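Local coordinates for autoinducer 2 sensor kinase/phosphatase LuxQ (Vibrio cholerae, PDB 3C38), which binds the complex of autoinducer AI-2 with LuxP and switches from kinase to phosphatase activity in the quorum-sensing phosphorelay, at residues Ser177-Leu182 with Ser191-Asn196; Asp202-Ser207 with Tyr235-Asn240; Val218-Leu223 with Tyr231-Ser236. All coordinates share one frame; numbering follows the deposited sequence.

The three contacts build one end of the periplasmic sensor domain, around its four-stranded antiparallel sheet in the order 187-191, 179-184, 228-239, 216-225. Contact 1 secures the chain leaving the edge strand 187-191 against strand 179-184, contact 3 pairs the hairpin strands at the other side of the sheet, and contact 2 sets the short helix 201-205 on strand 228-239. Contacts 1 and 2 have centres about 9 Å apart, contacts 2 and 3 about 10 Å, contacts 1 and 3 about 13 Å. Tyr235 serves both contact 2 and contact 3, and its backbone also pairs with Val181 of contact 1, where Val181 O lies 2.8 Å from Tyr235 N.

Contact 1 (Ser177-Leu182 with Ser191-Asn196); sequences SENLVL and STLKGN
Thr192 OG1 accepts a nearly straight hydrogen bond from Leu180 N (2.8 Å, 172° at the hydrogen) and lies 2.9 Å from Asn179 OD1. It thereby takes over the backbone pairing where the antiparallel ladder of strands 179-184 and 187-191 frays into a loop, in the Cache-type periplasmic domain of LuxQ. Val181 and Ser191 form a non-hydrogen-bonded pair of this ladder; just beyond it, Thr192 N returns a bond to Leu180 O at 3.0 Å. The threonine thus grips both the N-H and the carbonyl of Leu180, one with its side chain and the other with its backbone. Its chi1 of 61° sets OG1 between the backbone N and the carbonyl carbon, turned to the strand.

Ser191 OG accepts from Leu193 N, an ST turn that bends the chain as it leaves the strand. Leu193 then reaches across the strand against Asn179, with Leu193 CD1 3.8 Å from Val181 CG2; helix 201-205 also packs on Val181. The amide nitrogen of Asn179 donates to Tyr199 OH, with weaker bonds to Glu197 OE2 and a water. That water also accepts from Lys194 NZ. Doubly bent, at chi2 and chi4, the lysine chain folds back so that NZ donates to Thr192 O at 3.2 Å, tilted 30° from the carbonyl plane.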
loop_
_atom_site.group_PDB
_atom_site.type_symbol
_atom_site.label_atom_id
_atom_site.label_comp_id
_atom_site.label_asym_id
_atom_site.label_seq_id
_atom_site.Cartn_x
_atom_site.Cartn_y
_atom_site.Cartn_z
ATOM N N SER A 177 3.036 17.352 -10.571
ATOM C CA SER A 177 4.462 17.469 -10.321
ATOM C C SER A 177 5.259 16.980 -11.521
ATOM O O SER A 177 4.803 16.117 -12.271
ATOM C CB SER A 177 4.852 16.654 -9.084
ATOM O OG SER A 177 4.185 17.119 -7.923
ATOM N N GLU A 178 6.450 17.541 -11.693
ATOM C CA GLU A 178 7.341 17.169 -12.789
ATOM C C GLU A 178 7.762 15.716 -12.646
ATOM O O GLU A 178 7.693 14.933 -13.591
ATOM C CB GLU A 178 8.604 18.012 -12.742
ATOM C CG GLU A 178 8.778 19.002 -13.852
ATOM C CD GLU A 178 10.116 19.701 -13.735
ATOM O OE1 GLU A 178 11.155 19.081 -14.085
ATOM O OE2 GLU A 178 10.119 20.859 -13.264
ATOM N N ASN A 179 8.232 15.385 -11.451
ATOM C CA ASN A 179 8.692 14.045 -11.140
ATOM C C ASN A 179 8.669 13.839 -9.636
ATOM O O ASN A 179 8.802 14.794 -8.853
ATOM C CB ASN A 179 10.131 13.831 -11.639
ATOM C CG ASN A 179 10.193 13.288 -13.057
ATOM O OD1 ASN A 179 9.606 12.252 -13.374
ATOM N ND2 ASN A 179 10.924 13.976 -13.912
ATOM N N LEU A 180 8.499 12.583 -9.242
ATOM C CA LEU A 180 8.496 12.216 -7.835
ATOM C C LEU A 180 9.370 10.989 -7.604
ATOM O O LEU A 180 9.577 10.163 -8.498
ATOM C CB LEU A 180 7.077 11.903 -7.344
ATOM C CG LEU A 180 5.987 12.974 -7.361
ATOM C CD1 LEU A 180 4.683 12.305 -6.919
ATOM C CD2 LEU A 180 6.336 14.149 -6.441
ATOM N N VAL A 181 9.883 10.884 -6.387
ATOM C CA VAL A 181 10.699 9.749 -5.984
ATOM C C VAL A 181 10.262 9.360 -4.575
ATOM O O VAL A 181 10.316 10.181 -3.651
ATOM C CB VAL A 181 12.202 10.098 -5.918
ATOM C CG1 VAL A 181 12.973 8.864 -5.473
ATOM C CG2 VAL A 181 12.702 10.606 -7.274
ATOM N N LEU A 182 9.809 8.125 -4.410
ATOM C CA LEU A 182 9.398 7.660 -3.097
ATOM C C LEU A 182 10.595 6.906 -2.551
ATOM O O LEU A 182 11.093 5.968 -3.174
ATOM C CB LEU A 182 8.175 6.739 -3.186
ATOM C CG LEU A 182 7.716 6.098 -1.865
ATOM C CD1 LEU A 182 7.405 7.187 -0.846
ATOM C CD2 LEU A 182 6.485 5.231 -2.102
ATOM N N SER A 191 10.236 5.452 -8.527
ATOM C CA SER A 191 10.471 6.769 -9.111
ATOM C C SER A 191 9.712 6.942 -10.416
ATOM O O SER A 191 9.435 5.958 -11.116
ATOM C CB SER A 191 11.970 6.932 -9.381
ATOM O OG SER A 191 12.244 7.988 -10.281
ATOM N N THR A 192 9.376 8.187 -10.743
ATOM C CA THR A 192 8.672 8.475 -11.983
ATOM C C THR A 192 9.632 8.990 -13.063
ATOM O O THR A 192 9.205 9.237 -14.194
ATOM C CB THR A 192 7.590 9.557 -11.790
ATOM O OG1 THR A 192 8.209 10.765 -11.342
ATOM C CG2 THR A 192 6.540 9.108 -10.792
ATOM N N LEU A 193 10.909 9.176 -12.717
ATOM C CA LEU A 193 11.893 9.672 -13.687
ATOM C C LEU A 193 12.006 8.783 -14.931
ATOM O O LEU A 193 12.092 7.552 -14.823
ATOM C CB LEU A 193 13.272 9.821 -13.038
ATOM C CG LEU A 193 13.484 11.117 -12.233
ATOM C CD1 LEU A 193 12.553 11.120 -11.025
ATOM C CD2 LEU A 193 14.941 11.225 -11.755
ATOM N N LYS A 194 11.992 9.410 -16.108
ATOM C CA LYS A 194 12.098 8.676 -17.377
ATOM C C LYS A 194 13.547 8.283 -17.628
ATOM O O LYS A 194 13.827 7.224 -18.169
ATOM C CB LYS A 194 11.622 9.531 -18.556
ATOM C CG LYS A 194 10.417 10.408 -18.279
ATOM C CD LYS A 194 9.165 9.615 -17.971
ATOM C CE LYS A 194 8.016 10.559 -17.587
ATOM N NZ LYS A 194 8.297 11.372 -16.341
ATOM N N GLY A 195 14.470 9.150 -17.234
ATOM C CA GLY A 195 15.876 8.854 -17.429
ATOM C C GLY A 195 16.525 9.842 -18.370
ATOM O O GLY A 195 17.750 9.910 -18.473
ATOM N N ASN A 196 15.698 10.624 -19.048
ATOM C CA ASN A 196 16.195 11.608 -19.991
ATOM C C ASN A 196 16.198 12.997 -19.370
ATOM O O ASN A 196 16.316 13.994 -20.085
ATOM C CB ASN A 196 15.308 11.618 -21.224
ATOM C CG ASN A 196 13.926 12.129 -20.919
ATOM O OD1 ASN A 196 13.280 11.673 -19.971
ATOM N ND2 ASN A 196 13.460 13.089 -21.712
HETATM O O HOH W 1 10.305 13.479 -17.302
#

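Contact 2 (Asp202-Ser207 with Tyr235-Asn240); sequences DYVVHS and YSIQTN
Val204 drives its forked end into the hollow between Tyr235 and Ile237, two residues whose side chains rise from the same face of strand 228-239. The two methyls share the work. Val204 CG1, anti to the backbone N (chi1 -179°), rests on Tyr235 CB at 3.8 Å and also meets Ile237, while CG2 faces Ile237 CD1. On the strand side the bump is Ile237 CD1, which reaches the fork of the valine and is modelled 3.2 Å from Val204 CG2, a spacing so short that its exact value is doubtful.

Tyr235 fills the other part of the interface with its flat ring. Its chi1 of -64° swings the ring beneath the end of the helix, where Val205 CA stands 4.3 Å above the plane, over the ring centre. Val205 CG1 is more loosely placed, 4.3 Å from Tyr235 CE1, and Val204 O approaches Tyr235 CD2 obliquely at 3.7 Å. The helix stops here: His206 is the first residue to leave helical geometry, and its ND1 folds back to donate to Asp202 O at 2.8 Å.

Helix 201-205 lies over the two central strands of the four-stranded sheet, 179-184 and 228-239. Val204 and Val205 also touch Val181 on strand 179-184, Ser207 rests on Val218 of strand 216-225, and Tyr199, in the loop before the helix, packs on both Val204 and Ile237.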
loop_
_atom_site.group_PDB
_atom_site.type_symbol
_atom_site.label_atom_id
_atom_site.label_comp_id
_atom_site.label_asym_id
_atom_site.label_seq_id
_atom_site.Cartn_x
_atom_site.Cartn_y
_atom_site.Cartn_z
ATOM N N ASP A 202 19.814 9.597 -8.394
ATOM C CA ASP A 202 20.832 9.733 -7.364
ATOM C C ASP A 202 20.891 11.159 -6.813
ATOM O O ASP A 202 20.962 11.367 -5.600
ATOM C CB ASP A 202 22.180 9.337 -7.960
ATOM C CG ASP A 202 23.275 9.235 -6.923
ATOM O OD1 ASP A 202 23.575 10.254 -6.258
ATOM O OD2 ASP A 202 23.837 8.127 -6.782
ATOM N N TYR A 203 20.862 12.142 -7.710
ATOM C CA TYR A 203 20.894 13.551 -7.318
ATOM C C TYR A 203 19.646 13.908 -6.511
ATOM O O TYR A 203 19.728 14.516 -5.446
ATOM C CB TYR A 203 20.954 14.443 -8.559
ATOM C CG TYR A 203 20.482 15.859 -8.301
ATOM C CD1 TYR A 203 21.236 16.748 -7.521
ATOM C CD2 TYR A 203 19.251 16.299 -8.796
ATOM C CE1 TYR A 203 20.766 18.035 -7.247
ATOM C CE2 TYR A 203 18.772 17.588 -8.524
ATOM C CZ TYR A 203 19.530 18.445 -7.751
ATOM O OH TYR A 203 19.044 19.704 -7.467
ATOM N N VAL A 204 18.490 13.546 -7.052
ATOM C CA VAL A 204 17.221 13.795 -6.397
ATOM C C VAL A 204 17.191 13.201 -4.981
ATOM O O VAL A 204 16.776 13.891 -4.051
ATOM C CB VAL A 204 16.065 13.194 -7.205
ATOM C CG1 VAL A 204 14.749 13.489 -6.519
ATOM C CG2 VAL A 204 16.081 13.743 -8.628
ATOM N N VAL A 205 17.623 11.950 -4.785
ATOM C CA VAL A 205 17.561 11.417 -3.418
ATOM C C VAL A 205 18.561 12.015 -2.460
ATOM O O VAL A 205 18.237 12.191 -1.289
ATOM C CB VAL A 205 17.694 9.854 -3.259
ATOM C CG1 VAL A 205 16.466 9.164 -3.797
ATOM C CG2 VAL A 205 18.961 9.337 -3.877
ATOM N N HIS A 206 19.770 12.326 -2.906
ATOM C CA HIS A 206 20.698 12.900 -1.947
ATOM C C HIS A 206 20.663 14.411 -1.980
ATOM O O HIS A 206 21.575 15.056 -1.486
ATOM C CB HIS A 206 22.121 12.428 -2.193
ATOM C CG HIS A 206 22.279 10.944 -2.185
ATOM N ND1 HIS A 206 22.186 10.180 -3.329
ATOM C CD2 HIS A 206 22.558 10.081 -1.180
ATOM C CE1 HIS A 206 22.410 8.913 -3.032
ATOM N NE2 HIS A 206 22.638 8.823 -1.735
ATOM N N SER A 207 19.611 14.980 -2.552
ATOM C CA SER A 207 19.507 16.431 -2.638
ATOM C C SER A 207 19.069 17.069 -1.326
ATOM O O SER A 207 18.502 16.402 -0.457
ATOM C CB SER A 207 18.523 16.821 -3.738
ATOM O OG SER A 207 17.248 16.251 -3.500
ATOM N N TYR A 235 10.103 12.811 -2.662
ATOM C CA TYR A 235 10.884 13.912 -3.207
ATOM C C TYR A 235 10.140 14.418 -4.431
ATOM O O TYR A 235 9.800 13.630 -5.332
ATOM C CB TYR A 235 12.283 13.445 -3.609
ATOM C CG TYR A 235 13.130 12.972 -2.452
ATOM C CD1 TYR A 235 13.118 11.641 -2.054
ATOM C CD2 TYR A 235 13.944 13.865 -1.747
ATOM C CE1 TYR A 235 13.894 11.204 -0.985
ATOM C CE2 TYR A 235 14.717 13.443 -0.680
ATOM C CZ TYR A 235 14.689 12.113 -0.302
ATOM O OH TYR A 235 15.442 11.690 0.767
ATOM N N SER A 236 9.862 15.717 -4.452
ATOM C CA SER A 236 9.151 16.325 -5.570
ATOM C C SER A 236 10.117 17.284 -6.255
ATOM O O SER A 236 10.773 18.099 -5.598
ATOM C CB SER A 236 7.892 17.065 -5.089
ATOM O OG SER A 236 8.217 18.138 -4.222
ATOM N N ILE A 237 10.206 17.180 -7.574
ATOM C CA ILE A 237 11.130 18.011 -8.317
ATOM C C ILE A 237 10.436 19.006 -9.215
ATOM O O ILE A 237 9.538 18.652 -9.974
ATOM C CB ILE A 237 12.063 17.141 -9.171
ATOM C CG1 ILE A 237 12.388 15.855 -8.410
ATOM C CG2 ILE A 237 13.358 17.891 -9.463
ATOM C CD1 ILE A 237 13.130 14.846 -9.221
ATOM N N GLN A 238 10.860 20.259 -9.113
ATOM C CA GLN A 238 10.298 21.316 -9.932
ATOM C C GLN A 238 11.416 22.250 -10.397
ATOM O O GLN A 238 12.328 22.575 -9.635
ATOM C CB GLN A 238 9.248 22.091 -9.136
ATOM C CG GLN A 238 8.029 22.485 -9.962
ATOM C CD GLN A 238 7.321 21.281 -10.584
ATOM O OE1 GLN A 238 6.849 20.383 -9.878
ATOM N NE2 GLN A 238 7.249 21.261 -11.911
ATOM N N THR A 239 11.349 22.665 -11.657
ATOM C CA THR A 239 12.350 23.558 -12.237
ATOM C C THR A 239 11.918 25.008 -12.036
ATOM O O THR A 239 10.725 25.308 -12.101
ATOM C CB THR A 239 12.501 23.292 -13.741
ATOM O OG1 THR A 239 11.284 23.639 -14.402
ATOM C CG2 THR A 239 12.776 21.825 -13.996
ATOM N N ASN A 240 12.874 25.904 -11.795
ATOM C CA ASN A 240 12.548 27.319 -11.582
ATOM C C ASN A 240 11.749 27.935 -12.724
ATOM O O ASN A 240 11.916 27.559 -13.881
ATOM C CB ASN A 240 13.817 28.144 -11.361
ATOM C CG ASN A 240 14.435 27.905 -10.005
ATOM O OD1 ASN A 240 15.007 28.813 -9.402
ATOM N ND2 ASN A 240 14.330 26.673 -9.517
#

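Contact 3 (Val218-Leu223 with Tyr231-Ser236); sequences VGQTFL and YLCVYS
Cys233 SG stands anti to its own backbone N (chi1 180°), while chi1 of -77° leans the Phe222 ring toward the neighbouring strand, over Cys233, and the two residues meet at the ring face. Cys233 CB lies 3.8 Å from the Phe222 ring centroid in a CH-pi contact; SG adds a Cys sulfur-aromatic contact over the same face, 4.0 Å from that centroid and 24° off the normal. The sulfur is also 3.7 Å above the plane of the Tyr235 ring, toward its rim, so it bridges the two aromatic groups. Gln220 extends alongside Tyr235, its CG 3.5 Å from Tyr235 CE2, and a water joins Gln220 OE1 to Tyr235 OH.

These residues lie on one face of a beta hairpin, strands 216-225 and 228-239. Its antiparallel ladder alternates hydrogen-bonded pairs, Gly219 with Ser236 and Thr221 with Val234, with the non-hydrogen-bonded pairs Gln220-Tyr235 and Phe222-Cys233. Val234 N to Thr221 O is a short, almost straight bond at 2.7 Å; nearer the turn, Leu223 N donates to Leu232 O.

On the other face Leu223 CD1 packs at 3.8 Å on Val234 CG2, and helix 22-47 covers Thr221 and Leu223. Thr221 OG1 is hydrogen-bonded to Ser26 OG of that helix. A second water connects Thr221 OG1, Ser236 OG and Val234 O, donating to the carbonyl at 2.7 Å.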
loop_
_atom_site.group_PDB
_atom_site.type_symbol
_atom_site.label_atom_id
_atom_site.label_comp_id
_atom_site.label_asym_id
_atom_site.label_seq_id
_atom_site.Cartn_x
_atom_site.Cartn_y
_atom_site.Cartn_z
ATOM N N VAL A 218 14.021 20.734 -5.218
ATOM C CA VAL A 218 13.519 19.444 -4.751
ATOM C C VAL A 218 12.858 19.525 -3.380
ATOM O O VAL A 218 13.516 19.750 -2.361
ATOM C CB VAL A 218 14.630 18.369 -4.656
ATOM C CG1 VAL A 218 13.992 17.010 -4.405
ATOM C CG2 VAL A 218 15.466 18.342 -5.930
ATOM N N GLY A 219 11.546 19.335 -3.363
ATOM C CA GLY A 219 10.826 19.361 -2.107
ATOM C C GLY A 219 10.849 17.986 -1.465
ATOM O O GLY A 219 11.075 16.982 -2.142
ATOM N N GLN A 220 10.640 17.945 -0.152
ATOM C CA GLN A 220 10.605 16.693 0.593
ATOM C C GLN A 220 9.313 16.622 1.389
ATOM O O GLN A 220 8.895 17.609 1.994
ATOM C CB GLN A 220 11.788 16.592 1.556
ATOM C CG GLN A 220 13.054 16.082 0.925
ATOM C CD GLN A 220 14.196 15.960 1.918
ATOM O OE1 GLN A 220 14.101 15.232 2.911
ATOM N NE2 GLN A 220 15.288 16.670 1.651
ATOM N N THR A 221 8.674 15.457 1.374
ATOM C CA THR A 221 7.432 15.270 2.110
ATOM C C THR A 221 7.404 13.913 2.782
ATOM O O THR A 221 7.378 12.882 2.107
ATOM C CB THR A 221 6.188 15.353 1.201
ATOM O OG1 THR A 221 6.095 16.658 0.624
ATOM C CG2 THR A 221 4.923 15.088 2.015
ATOM N N PHE A 222 7.429 13.908 4.110
ATOM C CA PHE A 222 7.366 12.650 4.827
ATOM C C PHE A 222 5.892 12.364 5.043
ATOM O O PHE A 222 5.173 13.153 5.650
ATOM C CB PHE A 222 8.138 12.741 6.142
ATOM C CG PHE A 222 9.627 12.654 5.960
ATOM C CD1 PHE A 222 10.356 13.761 5.535
ATOM C CD2 PHE A 222 10.292 11.444 6.149
ATOM C CE1 PHE A 222 11.742 13.664 5.296
ATOM C CE2 PHE A 222 11.669 11.331 5.916
ATOM C CZ PHE A 222 12.396 12.444 5.488
ATOM N N LEU A 223 5.443 11.244 4.491
ATOM C CA LEU A 223 4.045 10.842 4.567
ATOM C C LEU A 223 3.575 10.368 5.940
ATOM O O LEU A 223 4.275 9.631 6.645
ATOM C CB LEU A 223 3.766 9.719 3.546
ATOM C CG LEU A 223 4.072 10.032 2.073
ATOM C CD1 LEU A 223 3.846 8.795 1.208
ATOM C CD2 LEU A 223 3.198 11.196 1.618
ATOM N N TYR A 231 8.644 7.159 7.888
ATOM C CA TYR A 231 9.937 7.378 7.252
ATOM C C TYR A 231 9.825 7.396 5.712
ATOM O O TYR A 231 10.833 7.465 5.008
ATOM C CB TYR A 231 10.901 6.282 7.695
ATOM C CG TYR A 231 10.417 4.880 7.386
ATOM C CD1 TYR A 231 10.422 4.388 6.083
ATOM C CD2 TYR A 231 9.946 4.042 8.402
ATOM C CE1 TYR A 231 9.967 3.095 5.796
ATOM C CE2 TYR A 231 9.487 2.749 8.129
ATOM C CZ TYR A 231 9.502 2.280 6.827
ATOM O OH TYR A 231 9.054 1.002 6.548
ATOM N N LEU A 232 8.601 7.314 5.194
ATOM C CA LEU A 232 8.374 7.343 3.751
ATOM C C LEU A 232 8.508 8.791 3.290
ATOM O O LEU A 232 7.710 9.642 3.680
ATOM C CB LEU A 232 6.972 6.843 3.420
ATOM C CG LEU A 232 6.619 5.417 3.849
ATOM C CD1 LEU A 232 5.124 5.174 3.584
ATOM C CD2 LEU A 232 7.492 4.398 3.102
ATOM N N CYS A 233 9.519 9.066 2.466
ATOM C CA CYS A 233 9.759 10.417 1.971
ATOM C C CYS A 233 9.535 10.583 0.469
ATOM O O CYS A 233 10.123 9.889 -0.356
ATOM C CB CYS A 233 11.184 10.855 2.310
ATOM S SG CYS A 233 11.612 12.530 1.738
ATOM N N VAL A 234 8.675 11.523 0.121
ATOM C CA VAL A 234 8.405 11.786 -1.271
ATOM C C VAL A 234 9.181 13.016 -1.728
ATOM O O VAL A 234 8.959 14.124 -1.231
ATOM C CB VAL A 234 6.915 12.024 -1.522
ATOM C CG1 VAL A 234 6.703 12.420 -2.987
ATOM C CG2 VAL A 234 6.114 10.749 -1.183
ATOM N N TYR A 235 10.103 12.811 -2.662
ATOM C CA TYR A 235 10.884 13.912 -3.207
ATOM C C TYR A 235 10.140 14.418 -4.431
ATOM O O TYR A 235 9.800 13.630 -5.332
ATOM C CB TYR A 235 12.283 13.445 -3.609
ATOM C CG TYR A 235 13.130 12.972 -2.452
ATOM C CD1 TYR A 235 13.118 11.641 -2.054
ATOM C CD2 TYR A 235 13.944 13.865 -1.747
ATOM C CE1 TYR A 235 13.894 11.204 -0.985
ATOM C CE2 TYR A 235 14.717 13.443 -0.680
ATOM C CZ TYR A 235 14.689 12.113 -0.302
ATOM O OH TYR A 235 15.442 11.690 0.767
ATOM N N SER A 236 9.862 15.717 -4.452
ATOM C CA SER A 236 9.151 16.325 -5.570
ATOM C C SER A 236 10.117 17.284 -6.255
ATOM O O SER A 236 10.773 18.099 -5.598
ATOM C CB SER A 236 7.892 17.065 -5.089
ATOM O OG SER A 236 8.217 18.138 -4.222
HETATM O O HOH W 2 15.999 13.435 3.100
HETATM O O HOH W 3 7.783 16.507 -1.739
#